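Local coordinates for putative sulfatase yidJ (PDB 2QZU), which probably hydrolyses sulfate esters as a metal-dependent arylsulfatase of the alkaline phosphatase superfamily, at residues A[43-48]-A[55-60]; A[380-385]-A[397-402]. All blocks are in the same frame, centred on the assembly; numbering follows the deposited sequence.

Overall arrangement
Both contacts are short-range in sequence and come in series along the chain: contact 1 is complete long before contact 2 begins. Their centres lie 25 Å apart, with about 16 Å between nearest atoms, so they do not touch. Contact 1 belongs to the sulfatase-type alpha/beta core, where the loop after strand 29-35 meets helix 54-61 beside the mixed eight-stranded sheet. Contact 2 sits where the chain leaves that core: the loop after helix 361-368 packs on the residues entering strand 399-404, an outermost strand of the C-terminal four-stranded antiparallel sheet. One contact therefore holds a connection within the core, the other joins the core to the C-terminal sheet.

Contact 1: A[43-48]-A[55-60]; sequences IGCIGK and HLDKLA
This is a polar loop-to-helix contact in the sulfatase alpha/beta core, made where the connection between strand 29-35 and helix 54-61 turns through a short 3-10 segment, 44-46, and lies against the helix. D57 reaches out from the helix and presents OD1 to the loop. Its OD1 accepts the backbone N-H of C45 at 3.0 Å from C45 N, a bent bond with an N-H...O angle of 141°. The donor sits above the carboxylate plane, 44° out of it. T53 OG1 also hydrogen-bonds to OD1 and further to the N of G44, so one hydroxyl and one carboxylate together hold the start of the 3-10 turn. I43 also brings its CG2 methyl to 3.8 Å from D57 OD1, the two side chains running past each other in opposite directions. L56 and L59 pack on I339 of strand 338-341 and on helix 267-299, while D287 takes the N-H groups of H55 and L56. With its sulfur held between the backbone N and carbonyl carbon (chi1 61°), C45 places SG 3.4 Å from D57 OD1 and 4.2 Å from A60 CB.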
loop_
_atom_site.group_PDB
_atom_site.type_symbol
_atom_site.label_atom_id
_atom_site.label_comp_id
_atom_site.label_asym_id
_atom_site.label_seq_id
_atom_site.Cartn_x
_atom_site.Cartn_y
_atom_site.Cartn_z
ATOM N N ILE A 43 -22.986 -4.488 11.066
ATOM C CA ILE A 43 -23.128 -5.185 12.340
ATOM C C ILE A 43 -24.009 -6.386 12.019
ATOM O O ILE A 43 -25.075 -6.236 11.420
ATOM C CB ILE A 43 -23.829 -4.312 13.409
ATOM C CG1 ILE A 43 -22.991 -3.065 13.705
ATOM C CG2 ILE A 43 -24.021 -5.115 14.690
ATOM C CD1 ILE A 43 -23.661 -2.089 14.663
ATOM N N GLY A 44 -23.559 -7.572 12.410
ATOM C CA GLY A 44 -24.303 -8.783 12.121
ATOM C C GLY A 44 -25.762 -8.822 12.533
ATOM O O GLY A 44 -26.622 -9.216 11.740
ATOM N N CYS A 45 -26.050 -8.415 13.766
ATOM C CA CYS A 45 -27.418 -8.451 14.267
ATOM C C CYS A 45 -28.396 -7.527 13.547
ATOM O O CYS A 45 -29.607 -7.658 13.724
ATOM C CB CYS A 45 -27.443 -8.167 15.776
ATOM S SG CYS A 45 -26.790 -6.561 16.270
ATOM N N ILE A 46 -27.886 -6.600 12.739
ATOM C CA ILE A 46 -28.756 -5.691 12.000
ATOM C C ILE A 46 -29.345 -6.424 10.790
ATOM O O ILE A 46 -30.339 -5.993 10.204
ATOM C CB ILE A 46 -27.990 -4.416 11.572
ATOM C CG1 ILE A 46 -27.640 -3.603 12.824
ATOM C CG2 ILE A 46 -28.835 -3.575 10.619
ATOM C CD1 ILE A 46 -26.885 -2.319 12.555
ATOM N N GLY A 47 -28.716 -7.542 10.435
ATOM C CA GLY A 47 -29.192 -8.376 9.343
ATOM C C GLY A 47 -29.196 -7.850 7.920
ATOM O O GLY A 47 -29.929 -8.372 7.078
ATOM N N LYS A 48 -28.388 -6.835 7.638
ATOM C CA LYS A 48 -28.322 -6.273 6.293
ATOM C C LYS A 48 -27.104 -6.768 5.516
ATOM O O LYS A 48 -27.134 -6.835 4.288
ATOM C CB LYS A 48 -28.293 -4.744 6.350
ATOM C CG LYS A 48 -29.569 -4.112 6.887
ATOM C CD LYS A 48 -29.489 -2.596 6.862
ATOM C CE LYS A 48 -30.770 -1.963 7.388
ATOM N NZ LYS A 48 -30.712 -0.474 7.355
ATOM N N HIS A 55 -19.416 -10.751 19.112
ATOM C CA HIS A 55 -19.255 -10.057 20.387
ATOM C C HIS A 55 -20.073 -8.772 20.469
ATOM O O HIS A 55 -20.632 -8.453 21.521
ATOM C CB HIS A 55 -17.768 -9.804 20.638
ATOM C CG HIS A 55 -16.967 -11.064 20.738
ATOM N ND1 HIS A 55 -17.079 -11.931 21.802
ATOM C CD2 HIS A 55 -16.096 -11.638 19.874
ATOM C CE1 HIS A 55 -16.314 -12.986 21.590
ATOM N NE2 HIS A 55 -15.707 -12.833 20.426
ATOM N N LEU A 56 -20.163 -8.042 19.363
ATOM C CA LEU A 56 -20.962 -6.828 19.351
ATOM C C LEU A 56 -22.441 -7.209 19.380
ATOM O O LEU A 56 -23.258 -6.485 19.948
ATOM C CB LEU A 56 -20.653 -5.988 18.108
ATOM C CG LEU A 56 -19.278 -5.317 18.123
ATOM C CD1 LEU A 56 -19.056 -4.576 16.816
ATOM C CD2 LEU A 56 -19.191 -4.356 19.301
ATOM N N ASP A 57 -22.786 -8.341 18.769
ATOM C CA ASP A 57 -24.178 -8.796 18.780
ATOM C C ASP A 57 -24.569 -9.100 20.226
ATOM O O ASP A 57 -25.672 -8.773 20.663
ATOM C CB ASP A 57 -24.363 -10.073 17.946
ATOM C CG ASP A 57 -24.228 -9.834 16.455
ATOM O OD1 ASP A 57 -24.128 -8.662 16.033
ATOM O OD2 ASP A 57 -24.234 -10.831 15.701
ATOM N N LYS A 58 -23.660 -9.740 20.953
ATOM C CA LYS A 58 -23.895 -10.086 22.353
ATOM C C LYS A 58 -24.025 -8.813 23.190
ATOM O O LYS A 58 -24.920 -8.695 24.026
ATOM C CB LYS A 58 -22.743 -10.954 22.877
ATOM C CG LYS A 58 -22.866 -11.367 24.340
ATOM C CD LYS A 58 -24.092 -12.232 24.590
ATOM C CE LYS A 58 -24.166 -12.671 26.048
ATOM N NZ LYS A 58 -25.380 -13.488 26.326
ATOM N N LEU A 59 -23.133 -7.857 22.955
ATOM C CA LEU A 59 -23.164 -6.593 23.679
ATOM C C LEU A 59 -24.506 -5.904 23.442
ATOM O O LEU A 59 -25.128 -5.392 24.373
ATOM C CB LEU A 59 -22.029 -5.684 23.201
ATOM C CG LEU A 59 -21.878 -4.343 23.915
ATOM C CD1 LEU A 59 -21.525 -4.580 25.381
ATOM C CD2 LEU A 59 -20.795 -3.531 23.224
ATOM N N ALA A 60 -24.945 -5.904 22.189
ATOM C CA ALA A 60 -26.211 -5.282 21.818
ATOM C C ALA A 60 -27.382 -5.944 22.534
ATOM O O ALA A 60 -28.308 -5.270 22.976
ATOM C CB ALA A 60 -26.413 -5.371 20.317
#

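Contact 2: A[380-385]-A[397-402]; sequences QTFDLS and LVQPYY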
loop_
_atom_site.group_PDB
_atom_site.type_symbol
_atom_site.label_atom_id
_atom_site.label_comp_id
_atom_site.label_asym_id
_atom_site.label_seq_id
_atom_site.Cartn_x
_atom_site.Cartn_y
_atom_site.Cartn_z
ATOM N N GLN A 380 -22.912 22.536 22.736
ATOM C CA GLN A 380 -24.016 22.771 21.801
ATOM C C GLN A 380 -24.811 21.542 21.372
ATOM O O GLN A 380 -25.946 21.670 20.911
ATOM C CB GLN A 380 -23.481 23.434 20.528
ATOM C CG GLN A 380 -22.716 24.725 20.740
ATOM C CD GLN A 380 -22.140 25.254 19.438
ATOM O OE1 GLN A 380 -21.258 24.634 18.836
ATOM N NE2 GLN A 380 -22.643 26.401 18.991
ATOM N N THR A 381 -24.221 20.358 21.502
ATOM C CA THR A 381 -24.894 19.136 21.072
ATOM C C THR A 381 -26.074 18.696 21.951
ATOM O O THR A 381 -26.274 19.214 23.053
ATOM C CB THR A 381 -23.873 17.992 20.915
ATOM O OG1 THR A 381 -23.223 17.746 22.166
ATOM C CG2 THR A 381 -22.816 18.378 19.880
ATOM N N PHE A 382 -26.857 17.742 21.449
ATOM C CA PHE A 382 -28.046 17.257 22.156
ATOM C C PHE A 382 -27.806 16.365 23.373
ATOM O O PHE A 382 -27.023 15.419 23.316
ATOM C CB PHE A 382 -28.968 16.491 21.198
ATOM C CG PHE A 382 -29.469 17.302 20.033
ATOM C CD1 PHE A 382 -28.764 17.326 18.830
ATOM C CD2 PHE A 382 -30.659 18.017 20.130
ATOM C CE1 PHE A 382 -29.240 18.051 17.740
ATOM C CE2 PHE A 382 -31.143 18.745 19.045
ATOM C CZ PHE A 382 -30.435 18.761 17.846
ATOM N N ASP A 383 -28.492 16.678 24.472
ATOM C CA ASP A 383 -28.411 15.876 25.689
ATOM C C ASP A 383 -29.587 14.914 25.548
ATOM O O ASP A 383 -30.735 15.276 25.813
ATOM C CB ASP A 383 -28.612 16.739 26.940
ATOM C CG ASP A 383 -28.584 15.925 28.224
ATOM O OD1 ASP A 383 -28.789 14.693 28.161
ATOM O OD2 ASP A 383 -28.372 16.520 29.303
ATOM N N LEU A 384 -29.298 13.691 25.125
ATOM C CA LEU A 384 -30.343 12.698 24.910
ATOM C C LEU A 384 -30.356 11.632 26.002
ATOM O O LEU A 384 -30.818 10.514 25.781
ATOM C CB LEU A 384 -30.131 12.034 23.543
ATOM C CG LEU A 384 -30.116 12.976 22.330
ATOM C CD1 LEU A 384 -29.629 12.237 21.093
ATOM C CD2 LEU A 384 -31.506 13.541 22.111
ATOM N N SER A 385 -29.865 11.989 27.181
ATOM C CA SER A 385 -29.800 11.044 28.291
ATOM C C SER A 385 -31.131 10.375 28.636
ATOM O O SER A 385 -31.182 9.162 28.863
ATOM C CB SER A 385 -29.227 11.738 29.533
ATOM O OG SER A 385 -29.975 12.894 29.863
ATOM N N LEU A 397 -36.345 15.020 16.386
ATOM C CA LEU A 397 -34.894 15.133 16.316
ATOM C C LEU A 397 -34.374 15.163 14.885
ATOM O O LEU A 397 -34.663 14.278 14.075
ATOM C CB LEU A 397 -34.233 13.985 17.088
ATOM C CG LEU A 397 -32.703 13.955 17.175
ATOM C CD1 LEU A 397 -32.161 15.261 17.750
ATOM C CD2 LEU A 397 -32.295 12.779 18.047
ATOM N N VAL A 398 -33.611 16.208 14.589
ATOM C CA VAL A 398 -33.004 16.397 13.281
ATOM C C VAL A 398 -31.537 16.722 13.540
ATOM O O VAL A 398 -31.222 17.562 14.390
ATOM C CB VAL A 398 -33.672 17.565 12.519
ATOM C CG1 VAL A 398 -32.929 17.836 11.220
ATOM C CG2 VAL A 398 -35.133 17.228 12.239
ATOM N N GLN A 399 -30.647 16.046 12.824
ATOM C CA GLN A 399 -29.213 16.255 12.994
ATOM C C GLN A 399 -28.617 17.012 11.817
ATOM O O GLN A 399 -29.062 16.863 10.678
ATOM C CB GLN A 399 -28.497 14.908 13.143
ATOM C CG GLN A 399 -28.859 14.126 14.400
ATOM C CD GLN A 399 -28.221 14.691 15.656
ATOM O OE1 GLN A 399 -27.507 15.694 15.611
ATOM N NE2 GLN A 399 -28.471 14.041 16.789
ATOM N N PRO A 400 -27.589 17.832 12.077
ATOM C CA PRO A 400 -26.934 18.610 11.023
ATOM C C PRO A 400 -25.891 17.815 10.236
ATOM O O PRO A 400 -25.518 16.704 10.619
ATOM C CB PRO A 400 -26.291 19.749 11.803
ATOM C CG PRO A 400 -25.867 19.056 13.071
ATOM C CD PRO A 400 -27.083 18.222 13.409
ATOM N N TYR A 401 -25.449 18.391 9.121
ATOM C CA TYR A 401 -24.400 17.808 8.287
ATOM C C TYR A 401 -23.399 18.925 8.025
ATOM O O TYR A 401 -23.793 20.071 7.802
ATOM C CB TYR A 401 -24.927 17.305 6.943
ATOM C CG TYR A 401 -23.795 17.008 5.979
ATOM C CD1 TYR A 401 -22.921 15.944 6.206
ATOM C CD2 TYR A 401 -23.542 17.842 4.892
ATOM C CE1 TYR A 401 -21.819 15.723 5.379
ATOM C CE2 TYR A 401 -22.441 17.631 4.059
ATOM C CZ TYR A 401 -21.586 16.572 4.311
ATOM O OH TYR A 401 -20.487 16.364 3.501
ATOM N N TYR A 402 -22.112 18.597 8.026
ATOM C CA TYR A 402 -21.080 19.605 7.808
ATOM C C TYR A 402 -19.922 19.225 6.901
ATOM O O TYR A 402 -19.510 18.070 6.827
ATOM C CB TYR A 402 -20.413 19.992 9.138
ATOM C CG TYR A 402 -21.284 20.681 10.142
ATOM C CD1 TYR A 402 -21.435 22.069 10.125
ATOM C CD2 TYR A 402 -21.965 19.950 11.113
ATOM C CE1 TYR A 402 -22.245 22.708 11.052
ATOM C CE2 TYR A 402 -22.778 20.580 12.043
ATOM C CZ TYR A 402 -22.914 21.958 12.004
ATOM O OH TYR A 402 -23.740 22.588 12.901
#
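A leucine methyl sits almost exactly over the centre of a phenylalanine ring: L397 CD1 lies 3.7 Å from the centroid of F382, only 6° off the ring normal, a CH-pi contact. It joins the loop ahead of helix 385-390 to the chain entering strand 399-404, the first strand of the C-terminal four-stranded antiparallel sheet. With CG anti to the backbone N (chi1 -178°), L397 extends its branches toward the loop; CD1 takes the ring, and CD2 meets L384 CD1 tip to tip at 4.1 Å. Q399 bends at chi2, placing its amide beside F382 with the two planes 84° apart, and Q399 OE1 comes to 3.6 Å from F382 CE1. The amide is fixed at its nitrogen, since Q399 NE2 hydrogen-bonds to D360 OD2 and to M355 O. The other carboxylate oxygen of D360 accepts the N-H of F382, so a single aspartate ties both sides of the contact together. Next along the loop, D383 forms an Asx turn at the start of helix 385-390: its OD1 accepts S385 N at 3.1 Å and S385 OG at 2.7 Å. Against the ring, the backbone contributes V398 O, 3.7 Å from F382 CZ.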